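Local coordinates for protein endo-1,4-beta-mannanase (Eisenia fetida, PDB 5Y6T) that probably hydrolyses internal beta-1,4-mannosidic linkages in mannans as an endo-acting, cold-adapted glycoside hydrolase of family GH5, at residues 334-337 with 338-342; 282-286 with 287-291; 140-144 with 145-149. All blocks are in the same frame, centred on the assembly; numbering follows the deposited sequence.

Contact 1: residues 334-337 with 338-342; sequences NADS and FATQA
The N-terminal cap of helix 338-348 joins Ser337, the residue just before the helix, to Thr340 and Gln341 in its first turn. Ser337 OG accepts the backbone N-H of Thr340 at 3.0 Å from Thr340 N, with an N-H...O angle of 156°. The Ser337 torsion explains this reach: OG is tucked in against both the N and C sides of its own backbone (chi1 71°), which swings it over the start of the helix. The two hydroxyls, Ser337 OG and Thr340 OG1, lie 3.1 Å apart, and a water that accepts from Ser337 N is also hydrogen-bonded to Thr340 OG1.

This is the serine N-cap, in which a side-chain oxygen takes up a first-turn N-H in place of the carbonyl of a preceding helical turn. The carbonyl of Ser337 carries two bonds of different geometry. Gln341 N donates the regular helical one, 3.1 Å to Ser337 O and almost straight at 175°. The side-chain amide of the same glutamine brings NE2 to 3.0 Å from Ser337 O, from above the carbonyl plane; the oxygen lies near the plane of the Gln341 amide.

NE2 also donates to Gln327 O, while OE1 bonds Ser325 OG, so both ends of the amide are tied to the region around strand 322-325. Asp336 turns its CB onto Gln341 CG at 3.8 Å. Asp336 OD2 passes 3.8 Å from Thr340 CG2, the two side chains crossing at about a right angle, and the carboxylate oxygens accept from the backbone N atoms of Gln300 and Ser301.

Contact 2: residues 282-286 with 287-291; sequences VPNSQ and YNLDK
The ring of Tyr287 meets the Asn284 amide at its edge: Asn284 OD1 lies in the ring plane, 3.5 Å from Tyr287 CD2, and the two planes stand 62° apart. At the phenol end, Val282 CG2 comes in obliquely, 3.6 Å from Tyr287 CZ, with the valine and tyrosine side chains crossing at about a right angle. Asn284 reaches the ring because its CG is anti to the backbone N (chi1 -179°), which brings the amide back toward the following residues; Asn284 OD1 also touches Leu289 CD1 at 3.8 Å.

The backbone beneath is a run of consecutive i to i+3 turns, with helical phi/psi at 284-286. Gln286 N bonds Pro283 O, Tyr287 N bonds Asn284 O at 3.0 Å, and Asn288 N bonds Ser285 O at 2.9 Å. These successive links have the spacing of a 3-10 turn. At Asn288 the backbone changes to positive phi (47°), and the chain leaves the turn toward strand 293-297. A water spans the curve, accepting from Asn284 ND2 and donating to Lys291 O.

Beyond the turn, Tyr287 OH bonds Ser277 O and Asn284 OD1 accepts from Asn293 ND2. The amide oxygen therefore combines a conventional hydrogen bond with an edge-on approach to the ring, where the aromatic hydrogens carry slight positive charge. That contact is probably mildly attractive. The bonds to Asn293 and the water probably fix the orientation of the Asn284 amide, while the bond to Ser277 O holds the far end of the tyrosine ring in position.

Contact 3: residues 140-144 with 145-149; sequences TYIDQ and ALVPM
Between residues 140 and 149 the helix 135-152 widens into a pi-type turn and then kinks, the axes of 140-144 and 145-149 diverging by 25°. Tyr141 O accepts twice: Ala145 N and Leu146 N each lie 3.0 Å from Tyr141 O, but the N-H...O angle is 142° for the first and 170° for the second. Ile142 O then receives Val147 N at 2.8 Å, again an i to i+5 link. The kink falls where Pro148 N, lacking a hydrogen, makes no bond to the turn before; Pro148 CD, which takes the place of the amide hydrogen, sits 3.2 Å from Asp143 O.

Over this widened turn, the Tyr141 side chain extends toward the C-terminal end of the helix, past Ala145 and at a slant to Leu146. With CG anti to the backbone N, the ring lies forward along the helix and meets both methylene and methyl neighbours obliquely: Tyr141 CE1 is 3.8 Å from Ala145 CB, and Tyr141 CE2 is 3.8 Å from Leu146 CB. Farther round the helix, Ile142 CG2 touches Val147 CG2 at 3.9 Å, a five-residue spacing that matches the pi-type hydrogen bonds.

The buried side of the turn faces the strands and helices next to it. Tyr141 OH bonds His71 NE2, and its ring also meets that of Trp118. Both Tyr141 and Leu146 rest on Leu117 of strand 112-119, Ile142 and Leu146 pack against helix 201-218, and Met149 reaches helix 95-108.

Overall arrangement
In chain order, contact 3 comes first, on helix 135-152, followed by contact 2 in the loop between strands 262-266 and 293-297, and contact 1 at the start of helix 338-348. None touches another: centres of contacts 1 and 2 are about 27 Å apart, while the centre of contact 3 lies about 35 Å from that of contact 1 and about 34 Å from that of contact 2, across the chain's centre from both. What they share is the curled, largely parallel sheet, consistent with the beta/alpha barrel of GH5 enzymes. Contacts 1 and 3 involve helices outside its strands, and contact 2 a strand-connecting loop, so they sample separate sectors of one single-chain fold.

Contact 1: residues 334-337 with 338-342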
loop_
_atom_site.group_PDB
_atom_site.type_symbol
_atom_site.label_atom_id
_atom_site.label_comp_id
_atom_site.label_asym_id
_atom_site.label_seq_id
_atom_site.Cartn_x
_atom_site.Cartn_y
_atom_site.Cartn_z
ATOM N N ASN A 334 18.109 1.002 0.885
ATOM C CA ASN A 334 17.283 1.255 2.033
ATOM C C ASN A 334 16.486 0.045 2.548
ATOM O O ASN A 334 15.609 0.216 3.365
ATOM C CB ASN A 334 16.426 2.438 1.808
ATOM C CG ASN A 334 17.202 3.751 1.917
ATOM O OD1 ASN A 334 18.388 3.813 2.373
ATOM N ND2 ASN A 334 16.517 4.810 1.598
ATOM N N ALA A 335 16.845 -1.162 2.141
ATOM C CA ALA A 335 16.265 -2.321 2.715
ATOM C C ALA A 335 17.127 -2.828 3.870
ATOM O O ALA A 335 18.363 -2.999 3.730
ATOM C CB ALA A 335 16.078 -3.389 1.656
ATOM N N ASP A 336 16.482 -3.092 4.995
ATOM C CA ASP A 336 17.081 -3.870 6.055
ATOM C C ASP A 336 17.114 -5.346 5.771
ATOM O O ASP A 336 16.352 -5.871 4.941
ATOM C CB ASP A 336 16.255 -3.627 7.338
ATOM C CG ASP A 336 16.408 -2.248 7.883
ATOM O OD1 ASP A 336 17.413 -1.512 7.555
ATOM O OD2 ASP A 336 15.508 -1.861 8.679
ATOM N N SER A 337 17.942 -6.075 6.484
ATOM C CA SER A 337 17.826 -7.508 6.493
ATOM C C SER A 337 16.498 -7.960 7.146
ATOM O O SER A 337 15.925 -7.230 7.981
ATOM C CB SER A 337 19.015 -8.142 7.258
ATOM O OG SER A 337 18.880 -7.889 8.638
ATOM N N PHE A 338 16.044 -9.161 6.804
ATOM C CA PHE A 338 14.878 -9.759 7.468
ATOM C C PHE A 338 15.140 -9.783 8.996
ATOM O O PHE A 338 14.266 -9.454 9.820
ATOM C CB PHE A 338 14.601 -11.154 6.946
ATOM C CG PHE A 338 13.341 -11.708 7.449
ATOM C CD1 PHE A 338 13.288 -12.325 8.708
ATOM C CD2 PHE A 338 12.184 -11.616 6.707
ATOM C CE1 PHE A 338 12.060 -12.846 9.193
ATOM C CE2 PHE A 338 10.992 -12.139 7.187
ATOM C CZ PHE A 338 10.929 -12.725 8.437
ATOM N N ALA A 339 16.361 -10.210 9.382
ATOM C CA ALA A 339 16.694 -10.363 10.821
ATOM C C ALA A 339 16.542 -9.041 11.589
ATOM O O ALA A 339 16.050 -8.997 12.706
ATOM C CB ALA A 339 18.117 -10.892 10.998
ATOM N N THR A 340 16.953 -7.960 10.955
ATOM C CA THR A 340 16.797 -6.666 11.589
ATOM C C THR A 340 15.305 -6.333 11.752
ATOM O O THR A 340 14.841 -5.920 12.830
ATOM C CB THR A 340 17.574 -5.574 10.798
ATOM O OG1 THR A 340 18.974 -5.796 10.963
ATOM C CG2 THR A 340 17.240 -4.139 11.251
ATOM N N GLN A 341 14.558 -6.466 10.679
ATOM C CA GLN A 341 13.118 -6.174 10.729
ATOM C C GLN A 341 12.409 -7.047 11.764
ATOM O O GLN A 341 11.499 -6.557 12.475
ATOM C CB GLN A 341 12.488 -6.340 9.359
ATOM C CG GLN A 341 13.023 -5.288 8.391
ATOM C CD GLN A 341 12.736 -5.593 6.932
ATOM O OE1 GLN A 341 11.661 -5.310 6.462
ATOM N NE2 GLN A 341 13.640 -6.266 6.283
ATOM N N ALA A 342 12.782 -8.319 11.831
ATOM C CA ALA A 342 12.231 -9.222 12.840
ATOM C C ALA A 342 12.365 -8.596 14.235
ATOM O O ALA A 342 11.520 -8.823 15.037
ATOM C CB ALA A 342 12.907 -10.580 12.813
HETATM O O HOH W 1 19.846 -4.886 8.408
#

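Contact 2: residues 282-286 with 287-291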
loop_
_atom_site.group_PDB
_atom_site.type_symbol
_atom_site.label_atom_id
_atom_site.label_comp_id
_atom_site.label_asym_id
_atom_site.label_seq_id
_atom_site.Cartn_x
_atom_site.Cartn_y
_atom_site.Cartn_z
ATOM N N VAL A 282 6.832 12.816 14.439
ATOM C CA VAL A 282 5.665 13.520 14.952
ATOM C C VAL A 282 4.586 12.500 15.236
ATOM O O VAL A 282 4.525 11.440 14.567
ATOM C CB VAL A 282 5.147 14.590 13.995
ATOM C CG1 VAL A 282 6.246 15.597 13.637
ATOM C CG2 VAL A 282 4.538 13.984 12.749
ATOM N N PRO A 283 3.735 12.775 16.214
ATOM C CA PRO A 283 2.557 11.933 16.453
ATOM C C PRO A 283 1.510 12.107 15.378
ATOM O O PRO A 283 1.389 13.177 14.788
ATOM C CB PRO A 283 2.072 12.367 17.809
ATOM C CG PRO A 283 2.539 13.770 17.942
ATOM C CD PRO A 283 3.786 13.936 17.132
ATOM N N ASN A 284 0.824 11.029 15.042
ATOM C CA ASN A 284 -0.118 11.003 13.919
ATOM C C ASN A 284 -1.222 12.111 14.108
ATOM O O ASN A 284 -1.742 12.650 13.150
ATOM C CB ASN A 284 -0.761 9.660 13.812
ATOM C CG ASN A 284 -1.713 9.590 12.663
ATOM O OD1 ASN A 284 -1.390 10.017 11.566
ATOM N ND2 ASN A 284 -2.887 9.162 12.916
ATOM N N SER A 285 -1.599 12.399 15.358
ATOM C CA SER A 285 -2.609 13.453 15.566
ATOM C C SER A 285 -2.249 14.807 14.974
ATOM O O SER A 285 -3.150 15.547 14.530
ATOM C CB SER A 285 -2.949 13.597 17.038
ATOM O OG SER A 285 -3.805 12.551 17.447
ATOM N N GLN A 286 -0.959 15.141 14.916
ATOM C CA GLN A 286 -0.551 16.422 14.313
ATOM C C GLN A 286 -0.866 16.534 12.853
ATOM O O GLN A 286 -0.947 17.646 12.360
ATOM C CB GLN A 286 0.905 16.710 14.610
ATOM C CG GLN A 286 1.085 17.044 16.090
ATOM C CD GLN A 286 2.482 17.342 16.493
ATOM O OE1 GLN A 286 3.391 17.351 15.663
ATOM N NE2 GLN A 286 2.666 17.588 17.775
ATOM N N TYR A 287 -1.066 15.413 12.156
ATOM C CA TYR A 287 -1.478 15.470 10.786
ATOM C C TYR A 287 -2.946 15.853 10.586
ATOM O O TYR A 287 -3.370 16.172 9.435
ATOM C CB TYR A 287 -1.197 14.158 10.042
ATOM C CG TYR A 287 0.243 13.770 9.949
ATOM C CD1 TYR A 287 1.161 14.668 9.430
ATOM C CD2 TYR A 287 0.670 12.528 10.324
ATOM C CE1 TYR A 287 2.519 14.319 9.324
ATOM C CE2 TYR A 287 1.992 12.145 10.190
ATOM C CZ TYR A 287 2.903 13.034 9.690
ATOM O OH TYR A 287 4.245 12.626 9.590
ATOM N N ASN A 288 -3.728 15.786 11.658
ATOM C CA ASN A 288 -5.163 16.118 11.678
ATOM C C ASN A 288 -5.961 15.466 10.502
ATOM O O ASN A 288 -6.585 16.151 9.641
ATOM C CB ASN A 288 -5.389 17.633 11.655
ATOM C CG ASN A 288 -6.805 17.945 12.059
ATOM O OD1 ASN A 288 -7.431 17.145 12.750
ATOM N ND2 ASN A 288 -7.349 19.004 11.502
ATOM N N LEU A 289 -5.796 14.151 10.395
ATOM C CA LEU A 289 -6.414 13.355 9.332
ATOM C C LEU A 289 -7.781 12.867 9.710
ATOM O O LEU A 289 -8.055 12.627 10.894
ATOM C CB LEU A 289 -5.493 12.141 8.982
ATOM C CG LEU A 289 -4.094 12.534 8.535
ATOM C CD1 LEU A 289 -3.143 11.339 8.481
ATOM C CD2 LEU A 289 -4.079 13.286 7.236
ATOM N N ASP A 290 -8.588 12.663 8.683
ATOM C CA ASP A 290 -9.923 12.055 8.753
ATOM C C ASP A 290 -10.021 10.555 8.549
ATOM O O ASP A 290 -11.127 10.000 8.356
ATOM C CB ASP A 290 -10.923 12.808 7.828
ATOM C CG ASP A 290 -10.546 12.730 6.346
ATOM O OD1 ASP A 290 -9.466 12.213 6.027
ATOM O OD2 ASP A 290 -11.203 13.421 5.495
ATOM N N LYS A 291 -8.864 9.867 8.628
ATOM C CA LYS A 291 -8.746 8.402 8.525
ATOM C C LYS A 291 -7.533 8.058 9.362
ATOM O O LYS A 291 -6.637 8.901 9.560
ATOM C CB LYS A 291 -8.457 7.964 7.075
ATOM C CG LYS A 291 -9.483 8.517 6.077
ATOM C CD LYS A 291 -9.125 8.074 4.651
ATOM C CE LYS A 291 -9.900 8.796 3.557
ATOM N NZ LYS A 291 -11.345 8.588 3.652
HETATM O O HOH W 2 -5.558 9.796 11.912
#

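Contact 3: residues 140-144 with 145-149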
loop_
_atom_site.group_PDB
_atom_site.type_symbol
_atom_site.label_atom_id
_atom_site.label_comp_id
_atom_site.label_asym_id
_atom_site.label_seq_id
_atom_site.Cartn_x
_atom_site.Cartn_y
_atom_site.Cartn_z
ATOM N N THR A 140 -11.160 -1.296 -19.396
ATOM C CA THR A 140 -10.900 -2.686 -19.686
ATOM C C THR A 140 -10.059 -3.376 -18.606
ATOM O O THR A 140 -10.304 -4.514 -18.202
ATOM C CB THR A 140 -10.336 -2.880 -21.122
ATOM O OG1 THR A 140 -8.976 -2.367 -21.233
ATOM C CG2 THR A 140 -11.340 -2.341 -22.133
ATOM N N TYR A 141 -9.053 -2.682 -18.094
ATOM C CA TYR A 141 -8.374 -3.138 -16.860
ATOM C C TYR A 141 -9.357 -3.424 -15.758
ATOM O O TYR A 141 -9.361 -4.513 -15.114
ATOM C CB TYR A 141 -7.240 -2.175 -16.378
ATOM C CG TYR A 141 -6.606 -2.731 -15.119
ATOM C CD1 TYR A 141 -5.822 -3.862 -15.167
ATOM C CD2 TYR A 141 -6.829 -2.142 -13.854
ATOM C CE1 TYR A 141 -5.356 -4.436 -13.997
ATOM C CE2 TYR A 141 -6.367 -2.694 -12.719
ATOM C CZ TYR A 141 -5.590 -3.827 -12.781
ATOM O OH TYR A 141 -5.133 -4.448 -11.626
ATOM N N ILE A 142 -10.222 -2.446 -15.497
ATOM C CA ILE A 142 -11.183 -2.595 -14.423
ATOM C C ILE A 142 -12.124 -3.793 -14.616
ATOM O O ILE A 142 -12.342 -4.588 -13.712
ATOM C CB ILE A 142 -11.994 -1.270 -14.260
ATOM C CG1 ILE A 142 -11.083 -0.216 -13.604
ATOM C CG2 ILE A 142 -13.187 -1.435 -13.410
ATOM C CD1 ILE A 142 -11.596 1.215 -13.601
ATOM N N ASP A 143 -12.617 -3.946 -15.815
ATOM C CA ASP A 143 -13.727 -4.885 -16.073
ATOM C C ASP A 143 -13.199 -6.269 -16.311
ATOM O O ASP A 143 -13.843 -7.238 -15.882
ATOM C CB ASP A 143 -14.461 -4.477 -17.339
ATOM C CG ASP A 143 -15.375 -3.273 -17.156
ATOM O OD1 ASP A 143 -15.699 -2.854 -16.010
ATOM O OD2 ASP A 143 -15.690 -2.739 -18.228
ATOM N N GLN A 144 -12.028 -6.393 -16.970
ATOM C CA GLN A 144 -11.490 -7.683 -17.408
ATOM C C GLN A 144 -10.494 -8.293 -16.437
ATOM O O GLN A 144 -10.245 -9.485 -16.432
ATOM C CB GLN A 144 -10.812 -7.621 -18.783
ATOM C CG GLN A 144 -11.658 -7.217 -19.996
ATOM C CD GLN A 144 -13.114 -7.532 -19.899
ATOM O OE1 GLN A 144 -13.914 -6.676 -19.609
ATOM N NE2 GLN A 144 -13.471 -8.756 -20.200
ATOM N N ALA A 145 -9.898 -7.464 -15.600
ATOM C CA ALA A 145 -8.882 -7.943 -14.676
ATOM C C ALA A 145 -9.292 -7.678 -13.207
ATOM O O ALA A 145 -9.481 -8.642 -12.429
ATOM C CB ALA A 145 -7.502 -7.364 -15.043
ATOM N N LEU A 146 -9.462 -6.402 -12.843
ATOM C CA LEU A 146 -9.583 -6.002 -11.449
ATOM C C LEU A 146 -10.877 -6.499 -10.798
ATOM O O LEU A 146 -10.841 -7.144 -9.775
ATOM C CB LEU A 146 -9.460 -4.496 -11.332
ATOM C CG LEU A 146 -9.357 -3.870 -9.945
ATOM C CD1 LEU A 146 -8.197 -4.407 -9.093
ATOM C CD2 LEU A 146 -9.390 -2.352 -10.002
ATOM N N VAL A 147 -12.017 -6.162 -11.408
ATOM C CA VAL A 147 -13.293 -6.521 -10.797
ATOM C C VAL A 147 -13.430 -8.012 -10.627
ATOM O O VAL A 147 -13.755 -8.457 -9.521
ATOM C CB VAL A 147 -14.493 -5.875 -11.536
ATOM C CG1 VAL A 147 -15.830 -6.577 -11.173
ATOM C CG2 VAL A 147 -14.554 -4.340 -11.268
ATOM N N PRO A 148 -13.160 -8.805 -11.651
ATOM C CA PRO A 148 -13.274 -10.257 -11.442
ATOM C C PRO A 148 -12.365 -10.838 -10.342
ATOM O O PRO A 148 -12.828 -11.664 -9.536
ATOM C CB PRO A 148 -12.877 -10.834 -12.792
ATOM C CG PRO A 148 -13.322 -9.751 -13.756
ATOM C CD PRO A 148 -12.868 -8.482 -13.070
ATOM N N MET A 149 -11.114 -10.353 -10.300
ATOM C CA MET A 149 -10.185 -10.737 -9.254
ATOM C C MET A 149 -10.665 -10.349 -7.844
ATOM O O MET A 149 -10.661 -11.141 -6.911
ATOM C CB MET A 149 -8.789 -10.188 -9.565
ATOM C CG MET A 149 -7.804 -10.451 -8.483
ATOM S SD MET A 149 -6.152 -10.019 -9.028
ATOM C CE MET A 149 -6.382 -8.327 -9.452
#